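Local atomic coordinates of cysteine synthase (Fusobacterium nucleatum subsp. nucleatum, PDB entry 5Z5C), a protein that binds pyridoxal 5'-phosphate as an internal aldimine and probably makes cysteine or breaks it down with release of hydrogen sulfide. Residues 24-27 against 32-35; 149-154 against 187-192; 42-45 against 50-53; 252-257 against 280-285; 84-89 against 94-99. All blocks are in the same frame, centred on the assembly; numbering follows the deposited sequence.

Overall arrangement
Contacts 2 to 5 are buried, whereas contact 1 is a partly exposed hairpin and the one with a salt bridge between its segments. Contacts 2 and 3 meet at the same cofactor: segment 187-192 grips its phosphate and helix 50-57 carries the lysine bound to it. Contacts 4 and 5 each set a helix on a strand of a parallel sheet, mostly by aliphatic packing. The contacts also adjoin one another: F27 of contact 1 meets F281 of contact 4, D51 of contact 3 lies on A84 of contact 5, and P149 of contact 2 lies on F85 of contact 5. Polar chemistry thus gathers at the cofactor and on the hairpin, apolar packing between sheet and helix.

Contact 1 (24-27 against 32-35); sequences ELIF and EERR
The F27 ring carries CB of R34 over one face, a CH-pi contact 3.8 Å from the ring centroid and 24° off its normal, displaced toward the rim so that F27 CZ to R34 CB is 3.5 Å. At the ring's edge, in its plane, lies the carbonyl O of L25. The R35 guanidinium is met at its own edge: NH1 gives a nearly straight hydrogen bond of 2.9 Å to OE2 of E24, part of a salt bridge. The oxygen lies in the guanidinium plane, but R35 comes to it from above the carboxylate, the two planes standing 53° apart. Both side chains are extended beyond CG, a shape that lets these long residues span neighbouring strands where the hairpin is partly exposed.

In the backbone, F27 and R34 form an antiparallel hydrogen-bonded pair, F27 N to R34 O at 3.0 Å and R34 N to F27 O at 2.8 Å. I26 and R35 make the next, non-hydrogen-bonded pair, and CG2 of I26 rests 3.7 Å from CG of E33, aliphatic against aliphatic. CG of F27 lies between the backbone N and the carbonyl carbon (chi1 58°), which turns the ring toward R34. The R34 chain bends at chi2 and its NE reaches OE2 of E32, while NH1 binds Q288.

Strand 22-28 is the middle of a three-stranded antiparallel sheet, flanked by 33-37 and 336-337. Helix 275-288 covers the F27 and R34 face, F281 meeting F27 edge-to-face and L285 packing on both residues.

Contact 2 (149-154 against 187-192); sequences PSQFSN and VGTGGT. With PLP (pyridoxal-5'-phosphate), chain G.
F152 and T189 face each other with the threonine methyl over the phenyl ring: CG2 of T189 stands 4.0 Å above the plane, toward the rim, and G188 O lies at the ring's edge in its plane, 3.4 Å from CE1. Q151 crosses T189 at about a right angle, its OE1 3.3 Å from the same methyl; this oxygen is bonded to T81 OG1. Threonine suits the place because its two branches divide the work. The methyl faces Q151 and F152, and OG1, held between the backbone N and carbonyl carbon (chi1 70°), gives a 2.8 Å bond to PLP O1P while accepting from G191 N in an ST turn and from N157 ND2.

The backbone amides of G188 and G190 both donate to PLP O3P, T189 N to O1P, and T192 N and OG1 to O2P, the hydroxyl at 2.6 Å. All three terminal phosphate oxygens are therefore held by at least two bonds. G190, at phi 90°, takes a conformation easy for glycine, and G188 lets the cofactor arm lie close. Helix 191-196 begins at the phosphate and may add its dipole to the binding. This is the glycine- and threonine-rich phosphate cup of PLP enzymes of fold type II.

Contact 3 (42-45 against 50-53); sequences SYNL and KDRM. With PLP (pyridoxal-5'-phosphate), chain G.
At the cofactor-binding lysine of this PLP enzyme, N44 and L45 of the preceding loop pack on D51 in the first turn of helix 50-57. K50, which opens the helix, forms the internal aldimine: its NZ is covalently joined to PLP C4A at 1.3 Å, and the chain bends at chi2 and chi4. D51, the next residue, points instead to the loop. Its OD2 comes within 3.2 Å of CB of N44, and its CG lies 4.0 Å from CB of L45. L45 N is near OD2 too, at too poor an angle to bond. The carboxylate is served by T46 OG1 at OD1 and weakly by S48 N at OD2. Near the start of a helix, where the first-turn N-H groups have no carbonyl partner within the helix and point toward its N-terminal end, an acidic side chain is well placed and its negative charge is probably stabilised.

The N44 amide turns toward R52 but does not bond to it; OD1 is 4.1 Å from CG of R52, and the amide and guanidinium planes are 71° apart. Asparagine works here as a two-sided polar link, ND2 giving to E41 O and OD1 accepting from G18 N. E41 also takes NE of R52 in a salt bridge, and E168 takes NH2, so acids balance this buried arginine.

L45 turns its aliphatic end to helix 80-91, and D51 rests on A84 of that helix. Y43 reaches the second subunit, its OH bonded to L16 O there and its ring packing on L45 of that chain, while M53 faces helix 155-163.

Contact 4 (252-257 against 280-285); sequences VSVDDG and NFIGAL
The short polar bonds beside the packing of V254 on I282 lie within each segment: G257 N gives a 2.8 Å bond to OD1 of D255, and A284 N one of 2.8 Å to N280 O. The first is an N-cap. D255 stands just before helix 256-263, and its carboxylate, met on the anti side and 30° out of its plane, takes up an amide that the helix itself cannot satisfy. Aspartate, short and negatively charged, is well suited to a helix start.

Between the segments the contact is apolar. V254 sets both methyls against I282: CG1 is 3.6 Å and CG2 3.7 Å from CG2 of the isoleucine, the two branched chains crossing at a slant. CG1 of V254 is anti to its backbone N (chi1 180°), which places CG2 beside that N and turns it toward the helix backbone, 3.9 Å from G283 N. V252, two residues earlier on the same face of the strand, offers CG2 to the CA of G283 at 4.2 Å. G283 presents bare backbone, which the methyls of both valines touch directly. Beta-branched valine is at ease in an extended strand and gives two methyls to the layer between sheet and helix.

Strand 252-254 is an edge strand of the parallel sheet that also holds 210-214, 182-186 and 297-298, and helix 275-288 packs on it, segments 280-285 and 252-254 running 134° apart. V252 and V254 share L212 of the neighbouring strand, N280 ties the helix to G186 N and V300 O, and I282 also meets D258 and M262 of helix 256-263. F281 and A284 turn to the strands 22-28 and 33-37.

Contact 5 (84-89 against 94-99); sequences AFSAMG and HPVIIY
This is the helix-on-strand packing of a beta-alpha-beta unit, in which helix 80-91 links the parallel strands 73-76 and 96-101 and the touching residues S86, G89, V96 and H94 are buried. Segment 84-89 of the helix runs almost opposite to strand 96-99 (169° between their directions), with the axes 8.7 Å apart at closest.

V96 makes most of the strand's contact. Its CG1 is anti to the backbone N, and its two methyls divide over the helix surface: CG1 meets S86 OG at 3.9 Å, and CG2 meets F85 O at 3.7 Å and CA of G89 at 3.9 Å. Glycine suits position 89: a CB here would point at the strand and fall about 2.5 Å from V96 CG2, a clash, so its absence lets the helix come this close. I98, on the same face of the strand, brings CG1 to within 4.1 Å of S86 OG. The hydroxyl oxygen only touches these groups by van der Waals contact; its hydrogen-bond partner is G82 O, one turn back. Small and satisfied by its own helix, serine can lie against buried aliphatic side chains.

The one bond from helix to strand segment is H94 N to G89 O, 2.8 Å, the donor tilted 34° from the carbonyl plane. H94 turns its ring edge to that same carbonyl.

The chemistry implies close aliphatic packing with one backbone bond at the turn; S86 is satisfied within its helix and the imidazole is held from beyond both segments, NE2 by Y62 OH and ND1 by A71 O.

Contact 1 (24-27 against 32-35)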
# COMPACT_ATOMS: atom_id res chain seq x y z
N GLU B 24 -17.66 2.79 6.43
CA GLU B 24 -18.89 2.18 6.93
C GLU B 24 -19.26 1.10 5.96
O GLU B 24 -19.64 1.39 4.81
CB GLU B 24 -20.01 3.20 7.03
CG GLU B 24 -21.29 2.68 7.65
CD GLU B 24 -22.48 3.62 7.52
OE1 GLU B 24 -22.32 4.73 6.96
OE2 GLU B 24 -23.59 3.24 7.93
N LEU B 25 -19.14 -0.15 6.43
CA LEU B 25 -19.48 -1.34 5.63
C LEU B 25 -20.82 -1.94 6.03
O LEU B 25 -21.02 -2.36 7.18
CB LEU B 25 -18.40 -2.41 5.78
CG LEU B 25 -16.96 -1.94 5.48
CD1 LEU B 25 -15.99 -3.10 5.63
CD2 LEU B 25 -16.91 -1.37 4.07
N ILE B 26 -21.73 -2.00 5.05
CA ILE B 26 -23.07 -2.57 5.22
C ILE B 26 -23.09 -3.96 4.59
O ILE B 26 -22.54 -4.17 3.51
CB ILE B 26 -24.14 -1.65 4.60
CG1 ILE B 26 -24.16 -0.36 5.43
CG2 ILE B 26 -25.51 -2.32 4.54
CD1 ILE B 26 -25.28 0.59 5.12
N PHE B 27 -23.69 -4.90 5.31
CA PHE B 27 -23.81 -6.27 4.89
C PHE B 27 -25.09 -6.90 5.47
O PHE B 27 -25.70 -6.34 6.38
CB PHE B 27 -22.59 -7.05 5.36
CG PHE B 27 -22.37 -7.03 6.83
CD1 PHE B 27 -21.82 -5.93 7.44
CD2 PHE B 27 -22.67 -8.14 7.61
CE1 PHE B 27 -21.61 -5.90 8.81
CE2 PHE B 27 -22.47 -8.12 8.99
CZ PHE B 27 -21.92 -7.00 9.59
N GLU B 32 -30.47 -10.11 7.91
CA GLU B 32 -30.78 -8.79 8.42
C GLU B 32 -29.59 -7.85 8.15
O GLU B 32 -28.41 -8.26 8.12
CB GLU B 32 -31.16 -8.80 9.93
CG GLU B 32 -30.15 -9.42 10.90
CD GLU B 32 -30.63 -9.49 12.35
OE1 GLU B 32 -31.60 -10.22 12.63
OE2 GLU B 32 -29.98 -8.85 13.21
N GLU B 33 -29.92 -6.59 7.95
CA GLU B 33 -28.97 -5.63 7.55
C GLU B 33 -28.18 -5.16 8.76
O GLU B 33 -28.76 -4.76 9.78
CB GLU B 33 -29.61 -4.46 6.81
CG GLU B 33 -28.54 -3.51 6.31
CD GLU B 33 -29.13 -2.33 5.57
OE1 GLU B 33 -29.17 -1.23 6.16
OE2 GLU B 33 -29.54 -2.51 4.40
N ARG B 34 -26.85 -5.21 8.62
CA ARG B 34 -25.93 -4.75 9.63
C ARG B 34 -24.90 -3.79 9.04
O ARG B 34 -24.75 -3.68 7.83
CB ARG B 34 -25.15 -5.92 10.20
CG ARG B 34 -26.01 -7.10 10.60
CD ARG B 34 -26.87 -6.78 11.82
NE ARG B 34 -27.33 -8.01 12.47
CZ ARG B 34 -26.62 -8.71 13.36
NH1 ARG B 34 -25.44 -8.26 13.78
NH2 ARG B 34 -27.12 -9.83 13.86
N ARG B 35 -24.15 -3.19 9.94
CA ARG B 35 -22.98 -2.40 9.56
C ARG B 35 -21.88 -2.49 10.60
O ARG B 35 -22.15 -2.55 11.83
CB ARG B 35 -23.38 -0.94 9.38
CG ARG B 35 -23.85 -0.26 10.65
CD ARG B 35 -23.99 1.22 10.45
NE ARG B 35 -24.63 1.89 11.58
CZ ARG B 35 -24.94 3.19 11.60
NH1 ARG B 35 -24.68 3.95 10.54
NH2 ARG B 35 -25.51 3.72 12.67

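Contact 2 (149-154 against 187-192)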
# COMPACT_ATOMS: atom_id res chain seq x y z
N PRO B 149 13.36 -2.31 20.00
CA PRO B 149 11.93 -1.93 20.05
C PRO B 149 11.09 -2.67 21.08
O PRO B 149 10.15 -2.08 21.62
CB PRO B 149 11.45 -2.24 18.63
CG PRO B 149 12.66 -1.99 17.79
CD PRO B 149 13.80 -2.54 18.61
N SER B 150 11.40 -3.95 21.31
CA SER B 150 10.79 -4.77 22.37
C SER B 150 9.26 -4.76 22.24
O SER B 150 8.52 -4.54 23.20
CB SER B 150 11.22 -4.27 23.76
OG SER B 150 12.62 -4.06 23.79
N GLN B 151 8.82 -5.03 21.01
CA GLN B 151 7.46 -4.78 20.55
C GLN B 151 6.44 -5.44 21.47
O GLN B 151 5.45 -4.82 21.78
CB GLN B 151 7.27 -5.26 19.09
CG GLN B 151 7.48 -6.77 18.88
CD GLN B 151 7.25 -7.23 17.45
OE1 GLN B 151 6.25 -6.86 16.82
NE2 GLN B 151 8.19 -8.04 16.93
N PHE B 152 6.74 -6.66 21.91
CA PHE B 152 5.86 -7.43 22.78
C PHE B 152 5.73 -6.91 24.25
O PHE B 152 4.82 -7.32 24.96
CB PHE B 152 6.28 -8.92 22.77
CG PHE B 152 5.96 -9.63 21.48
CD1 PHE B 152 4.65 -9.95 21.14
CD2 PHE B 152 6.98 -9.99 20.61
CE1 PHE B 152 4.35 -10.60 19.94
CE2 PHE B 152 6.69 -10.65 19.42
CZ PHE B 152 5.37 -10.94 19.09
N SER B 153 6.63 -6.02 24.68
CA SER B 153 6.59 -5.43 26.03
C SER B 153 6.66 -3.90 26.10
O SER B 153 6.47 -3.35 27.17
CB SER B 153 7.77 -6.00 26.86
OG SER B 153 9.00 -5.80 26.19
N ASN B 154 6.94 -3.22 24.99
CA ASN B 154 7.26 -1.78 25.04
C ASN B 154 5.95 -0.96 25.08
O ASN B 154 5.10 -1.08 24.19
CB ASN B 154 8.16 -1.41 23.82
CG ASN B 154 8.68 0.01 23.87
OD1 ASN B 154 8.17 0.85 24.62
ND2 ASN B 154 9.70 0.31 23.04
N VAL B 187 -4.91 -9.79 18.46
CA VAL B 187 -3.75 -9.46 19.26
C VAL B 187 -2.54 -10.19 18.71
O VAL B 187 -2.53 -11.40 18.60
CB VAL B 187 -3.97 -9.84 20.74
CG1 VAL B 187 -2.68 -9.85 21.51
CG2 VAL B 187 -4.94 -8.87 21.36
N GLY B 188 -1.53 -9.41 18.31
CA GLY B 188 -0.18 -9.88 18.08
C GLY B 188 0.71 -9.44 19.22
O GLY B 188 0.96 -10.21 20.16
N THR B 189 1.18 -8.20 19.16
CA THR B 189 1.80 -7.57 20.32
C THR B 189 0.74 -7.12 21.36
O THR B 189 1.05 -7.00 22.54
CB THR B 189 2.67 -6.35 19.94
OG1 THR B 189 1.84 -5.27 19.48
CG2 THR B 189 3.69 -6.72 18.84
N GLY B 190 -0.48 -6.86 20.91
CA GLY B 190 -1.51 -6.31 21.75
C GLY B 190 -1.54 -4.80 21.76
O GLY B 190 -2.44 -4.22 22.36
N GLY B 191 -0.62 -4.17 21.04
CA GLY B 191 -0.53 -2.73 21.07
C GLY B 191 -1.78 -2.09 20.51
O GLY B 191 -2.21 -1.06 21.01
N THR B 192 -2.37 -2.71 19.50
CA THR B 192 -3.57 -2.16 18.89
C THR B 192 -4.78 -2.16 19.84
O THR B 192 -5.41 -1.12 20.08
CB THR B 192 -3.88 -2.91 17.56
OG1 THR B 192 -2.82 -2.64 16.64
CG2 THR B 192 -5.23 -2.45 16.97
N1 PLP G . -2.64 -8.11 11.84
C2 PLP G . -1.49 -7.93 11.16
C2A PLP G . -1.42 -8.10 9.67
C3 PLP G . -0.27 -7.54 11.89
O3 PLP G . 0.90 -7.36 11.25
C4 PLP G . -0.35 -7.38 13.36
C4A PLP G . 0.86 -7.00 14.13
C5 PLP G . -1.66 -7.60 13.99
C6 PLP G . -2.74 -7.96 13.19
C5A PLP G . -1.79 -7.44 15.50
O4P PLP G . -1.54 -6.10 15.95
P PLP G . -0.83 -5.79 17.36
O1P PLP G . 0.59 -6.25 17.19
O2P PLP G . -1.02 -4.30 17.55
O3P PLP G . -1.65 -6.59 18.35

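Contact 3 (42-45 against 50-53)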
# COMPACT_ATOMS: atom_id res chain seq x y z
N SER B 42 -3.86 -0.16 5.33
CA SER B 42 -3.01 -0.27 4.14
C SER B 42 -2.45 1.11 3.64
O SER B 42 -1.38 1.17 3.02
CB SER B 42 -3.71 -1.01 2.99
OG SER B 42 -4.59 -0.12 2.33
N TYR B 43 -3.14 2.20 3.95
CA TYR B 43 -2.78 3.55 3.51
C TYR B 43 -1.65 4.15 4.43
O TYR B 43 -1.84 5.19 5.09
CB TYR B 43 -3.99 4.48 3.62
CG TYR B 43 -5.10 4.22 2.59
CD1 TYR B 43 -5.97 3.14 2.73
CD2 TYR B 43 -5.31 5.09 1.53
CE1 TYR B 43 -6.99 2.92 1.81
CE2 TYR B 43 -6.33 4.87 0.61
CZ TYR B 43 -7.17 3.78 0.76
OH TYR B 43 -8.19 3.58 -0.15
N ASN B 44 -0.50 3.52 4.44
CA ASN B 44 0.60 3.79 5.33
C ASN B 44 1.86 3.52 4.57
O ASN B 44 1.83 2.84 3.56
CB ASN B 44 0.52 2.87 6.56
CG ASN B 44 -0.27 3.50 7.69
OD1 ASN B 44 0.13 4.56 8.19
ND2 ASN B 44 -1.37 2.85 8.12
N LEU B 45 2.99 4.00 5.08
CA LEU B 45 4.29 3.88 4.39
C LEU B 45 4.60 2.54 3.78
O LEU B 45 4.98 2.48 2.66
CB LEU B 45 5.46 4.26 5.34
CG LEU B 45 6.87 4.25 4.76
CD1 LEU B 45 7.01 5.30 3.67
CD2 LEU B 45 7.89 4.48 5.86
N LYS B 50 1.44 -1.19 11.51
CA LYS B 50 2.72 -1.20 12.21
C LYS B 50 3.61 0.02 11.92
O LYS B 50 4.45 0.40 12.77
CB LYS B 50 3.51 -2.47 11.95
CG LYS B 50 2.77 -3.76 12.27
CD LYS B 50 2.42 -3.88 13.74
CE LYS B 50 1.36 -4.93 13.90
NZ LYS B 50 1.90 -6.30 13.72
N ASP B 51 3.37 0.66 10.77
CA ASP B 51 4.06 1.92 10.46
C ASP B 51 3.78 3.02 11.50
O ASP B 51 4.68 3.77 11.81
CB ASP B 51 3.66 2.46 9.08
CG ASP B 51 4.11 1.56 7.94
OD1 ASP B 51 5.30 1.18 7.91
OD2 ASP B 51 3.27 1.24 7.07
N ARG B 52 2.54 3.12 11.99
CA ARG B 52 2.17 4.11 12.99
C ARG B 52 3.00 3.88 14.28
O ARG B 52 3.51 4.80 14.88
CB ARG B 52 0.72 3.99 13.39
CG ARG B 52 -0.27 4.33 12.29
CD ARG B 52 -1.66 4.04 12.78
NE ARG B 52 -2.70 4.41 11.86
CZ ARG B 52 -3.41 5.52 11.94
NH1 ARG B 52 -3.05 6.48 12.80
NH2 ARG B 52 -4.43 5.71 11.13
N MET B 53 3.12 2.60 14.62
CA MET B 53 3.75 2.13 15.82
C MET B 53 5.27 2.30 15.75
O MET B 53 5.86 2.76 16.70
CB MET B 53 3.40 0.66 16.02
CG MET B 53 3.83 0.12 17.36
SD MET B 53 5.46 -0.63 17.40
CE MET B 53 5.07 -2.27 16.77
N1 PLP G . -2.64 -8.11 11.84
C2 PLP G . -1.49 -7.93 11.16
C2A PLP G . -1.42 -8.10 9.67
C3 PLP G . -0.27 -7.54 11.89
O3 PLP G . 0.90 -7.36 11.25
C4 PLP G . -0.35 -7.38 13.36
C4A PLP G . 0.86 -7.00 14.13
C5 PLP G . -1.66 -7.60 13.99
C6 PLP G . -2.74 -7.96 13.19
C5A PLP G . -1.79 -7.44 15.50
O4P PLP G . -1.54 -6.10 15.95
P PLP G . -0.83 -5.79 17.36
O1P PLP G . 0.59 -6.25 17.19
O2P PLP G . -1.02 -4.30 17.55
O3P PLP G . -1.65 -6.59 18.35

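Contact 4 (252-257 against 280-285)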
# COMPACT_ATOMS: atom_id res chain seq x y z
N VAL B 252 -12.74 -12.72 22.04
CA VAL B 252 -13.49 -13.30 20.90
C VAL B 252 -12.53 -14.21 20.10
O VAL B 252 -11.33 -13.89 19.94
CB VAL B 252 -14.19 -12.26 19.96
CG1 VAL B 252 -15.10 -11.33 20.76
CG2 VAL B 252 -13.21 -11.44 19.16
N SER B 253 -13.05 -15.36 19.67
CA SER B 253 -12.27 -16.41 19.03
C SER B 253 -12.83 -16.61 17.65
O SER B 253 -14.05 -16.71 17.51
CB SER B 253 -12.43 -17.71 19.78
OG SER B 253 -11.82 -17.63 21.05
N VAL B 254 -11.96 -16.62 16.62
CA VAL B 254 -12.42 -16.85 15.24
C VAL B 254 -11.58 -17.95 14.60
O VAL B 254 -10.35 -18.00 14.78
CB VAL B 254 -12.32 -15.57 14.38
CG1 VAL B 254 -12.78 -15.82 12.94
CG2 VAL B 254 -13.10 -14.42 15.02
N ASP B 255 -12.24 -18.85 13.87
CA ASP B 255 -11.53 -19.91 13.20
C ASP B 255 -10.81 -19.33 11.95
O ASP B 255 -11.41 -18.55 11.20
CB ASP B 255 -12.46 -21.05 12.79
CG ASP B 255 -11.72 -22.17 12.10
OD1 ASP B 255 -11.43 -22.06 10.88
OD2 ASP B 255 -11.37 -23.15 12.77
N ASP B 256 -9.56 -19.74 11.73
CA ASP B 256 -8.76 -19.16 10.65
C ASP B 256 -9.38 -19.32 9.23
O ASP B 256 -9.25 -18.43 8.38
CB ASP B 256 -7.29 -19.57 10.76
CG ASP B 256 -7.01 -21.04 10.48
OD1 ASP B 256 -7.92 -21.77 10.14
OD2 ASP B 256 -5.85 -21.45 10.56
N GLY B 257 -10.15 -20.38 9.02
CA GLY B 257 -10.90 -20.60 7.76
C GLY B 257 -11.96 -19.55 7.53
O GLY B 257 -12.11 -19.05 6.42
N ASN B 280 -10.83 -9.86 12.07
CA ASN B 280 -11.43 -8.69 12.75
C ASN B 280 -12.87 -8.41 12.35
O ASN B 280 -13.65 -7.98 13.19
CB ASN B 280 -10.57 -7.41 12.54
CG ASN B 280 -9.29 -7.45 13.34
OD1 ASN B 280 -9.15 -8.30 14.21
ND2 ASN B 280 -8.35 -6.54 13.07
N PHE B 281 -13.21 -8.58 11.08
CA PHE B 281 -14.55 -8.35 10.62
C PHE B 281 -15.53 -9.32 11.31
O PHE B 281 -16.59 -8.89 11.83
CB PHE B 281 -14.65 -8.51 9.10
CG PHE B 281 -15.99 -8.07 8.54
CD1 PHE B 281 -17.09 -8.96 8.52
CD2 PHE B 281 -16.16 -6.79 8.06
CE1 PHE B 281 -18.31 -8.56 8.00
CE2 PHE B 281 -17.38 -6.38 7.56
CZ PHE B 281 -18.45 -7.27 7.50
N ILE B 282 -15.16 -10.61 11.30
CA ILE B 282 -15.93 -11.68 11.92
C ILE B 282 -16.01 -11.38 13.41
O ILE B 282 -17.09 -11.42 13.98
CB ILE B 282 -15.31 -13.09 11.71
CG1 ILE B 282 -15.42 -13.57 10.24
CG2 ILE B 282 -15.90 -14.07 12.67
CD1 ILE B 282 -16.79 -13.43 9.62
N GLY B 283 -14.87 -11.06 14.00
CA GLY B 283 -14.79 -10.59 15.38
C GLY B 283 -15.80 -9.55 15.74
O GLY B 283 -16.57 -9.70 16.71
N ALA B 284 -15.82 -8.48 14.96
CA ALA B 284 -16.69 -7.37 15.21
C ALA B 284 -18.19 -7.77 15.12
O ALA B 284 -19.05 -7.16 15.79
CB ALA B 284 -16.39 -6.29 14.20
N LEU B 285 -18.51 -8.70 14.21
CA LEU B 285 -19.88 -9.18 14.05
C LEU B 285 -20.32 -10.02 15.25
O LEU B 285 -21.45 -9.89 15.75
CB LEU B 285 -20.03 -10.01 12.79
CG LEU B 285 -21.41 -10.63 12.53
CD1 LEU B 285 -22.51 -9.57 12.57
CD2 LEU B 285 -21.41 -11.35 11.20

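Contact 5 (84-89 against 94-99)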
# COMPACT_ATOMS: atom_id res chain seq x y z
N ALA B 84 8.18 -2.45 8.92
CA ALA B 84 8.00 -1.07 9.35
C ALA B 84 9.24 -0.41 9.99
O ALA B 84 9.58 0.75 9.69
CB ALA B 84 6.82 -1.00 10.31
N PHE B 85 9.90 -1.15 10.91
CA PHE B 85 11.14 -0.67 11.49
C PHE B 85 12.25 -0.67 10.44
O PHE B 85 13.09 0.22 10.47
CB PHE B 85 11.60 -1.50 12.74
CG PHE B 85 10.88 -1.10 14.01
CD1 PHE B 85 11.23 0.05 14.69
CD2 PHE B 85 9.79 -1.84 14.47
CE1 PHE B 85 10.56 0.42 15.84
CE2 PHE B 85 9.12 -1.48 15.64
CZ PHE B 85 9.52 -0.34 16.33
N SER B 86 12.29 -1.67 9.55
CA SER B 86 13.31 -1.65 8.50
C SER B 86 13.23 -0.34 7.68
O SER B 86 14.24 0.38 7.53
CB SER B 86 13.21 -2.86 7.59
OG SER B 86 13.44 -4.05 8.32
N ALA B 87 12.03 -0.01 7.21
CA ALA B 87 11.85 1.22 6.42
C ALA B 87 12.09 2.52 7.20
O ALA B 87 12.79 3.40 6.72
CB ALA B 87 10.45 1.25 5.79
N MET B 88 11.47 2.64 8.37
CA MET B 88 11.58 3.88 9.16
C MET B 88 12.98 3.99 9.76
O MET B 88 13.54 5.08 9.83
CB MET B 88 10.46 3.96 10.21
CG MET B 88 10.35 5.31 10.91
SD MET B 88 10.29 6.80 9.87
CE MET B 88 8.63 6.68 9.20
N GLY B 89 13.56 2.86 10.17
CA GLY B 89 14.97 2.80 10.56
C GLY B 89 15.90 3.38 9.50
O GLY B 89 16.77 4.22 9.78
N HIS B 94 19.39 4.61 10.53
CA HIS B 94 19.82 3.45 11.36
C HIS B 94 19.94 2.14 10.62
O HIS B 94 19.03 1.76 9.88
CB HIS B 94 18.90 3.24 12.56
CG HIS B 94 18.73 4.46 13.39
ND1 HIS B 94 19.53 4.74 14.49
CD2 HIS B 94 17.93 5.53 13.23
CE1 HIS B 94 19.18 5.91 14.99
NE2 HIS B 94 18.20 6.41 14.25
N PRO B 95 21.05 1.42 10.83
CA PRO B 95 21.05 0.06 10.31
C PRO B 95 20.01 -0.74 11.13
O PRO B 95 19.71 -0.40 12.29
CB PRO B 95 22.48 -0.44 10.55
CG PRO B 95 23.00 0.36 11.71
CD PRO B 95 22.24 1.68 11.70
N VAL B 96 19.44 -1.77 10.52
CA VAL B 96 18.37 -2.52 11.16
C VAL B 96 18.74 -3.99 11.06
O VAL B 96 19.21 -4.47 9.99
CB VAL B 96 16.96 -2.26 10.54
CG1 VAL B 96 15.90 -3.11 11.22
CG2 VAL B 96 16.60 -0.79 10.68
N ILE B 97 18.61 -4.67 12.19
CA ILE B 97 18.94 -6.06 12.31
C ILE B 97 17.69 -6.83 12.71
O ILE B 97 17.11 -6.55 13.77
CB ILE B 97 20.00 -6.37 13.42
CG1 ILE B 97 21.11 -5.30 13.50
CG2 ILE B 97 20.59 -7.76 13.18
CD1 ILE B 97 22.11 -5.33 12.37
N ILE B 98 17.32 -7.81 11.89
CA ILE B 98 16.15 -8.62 12.19
C ILE B 98 16.57 -10.05 12.40
O ILE B 98 17.21 -10.63 11.53
CB ILE B 98 15.09 -8.58 11.08
CG1 ILE B 98 14.70 -7.14 10.71
CG2 ILE B 98 13.85 -9.36 11.51
CD1 ILE B 98 14.10 -6.32 11.84
N TYR B 99 16.17 -10.61 13.54
CA TYR B 99 16.34 -12.04 13.81
C TYR B 99 15.01 -12.76 13.57
O TYR B 99 13.95 -12.30 14.02
CB TYR B 99 16.80 -12.29 15.26
CG TYR B 99 18.23 -11.84 15.54
CD1 TYR B 99 18.52 -10.51 15.83
CD2 TYR B 99 19.29 -12.75 15.53
CE1 TYR B 99 19.83 -10.10 16.09
CE2 TYR B 99 20.59 -12.35 15.79
CZ TYR B 99 20.85 -11.02 16.06
OH TYR B 99 22.13 -10.60 16.32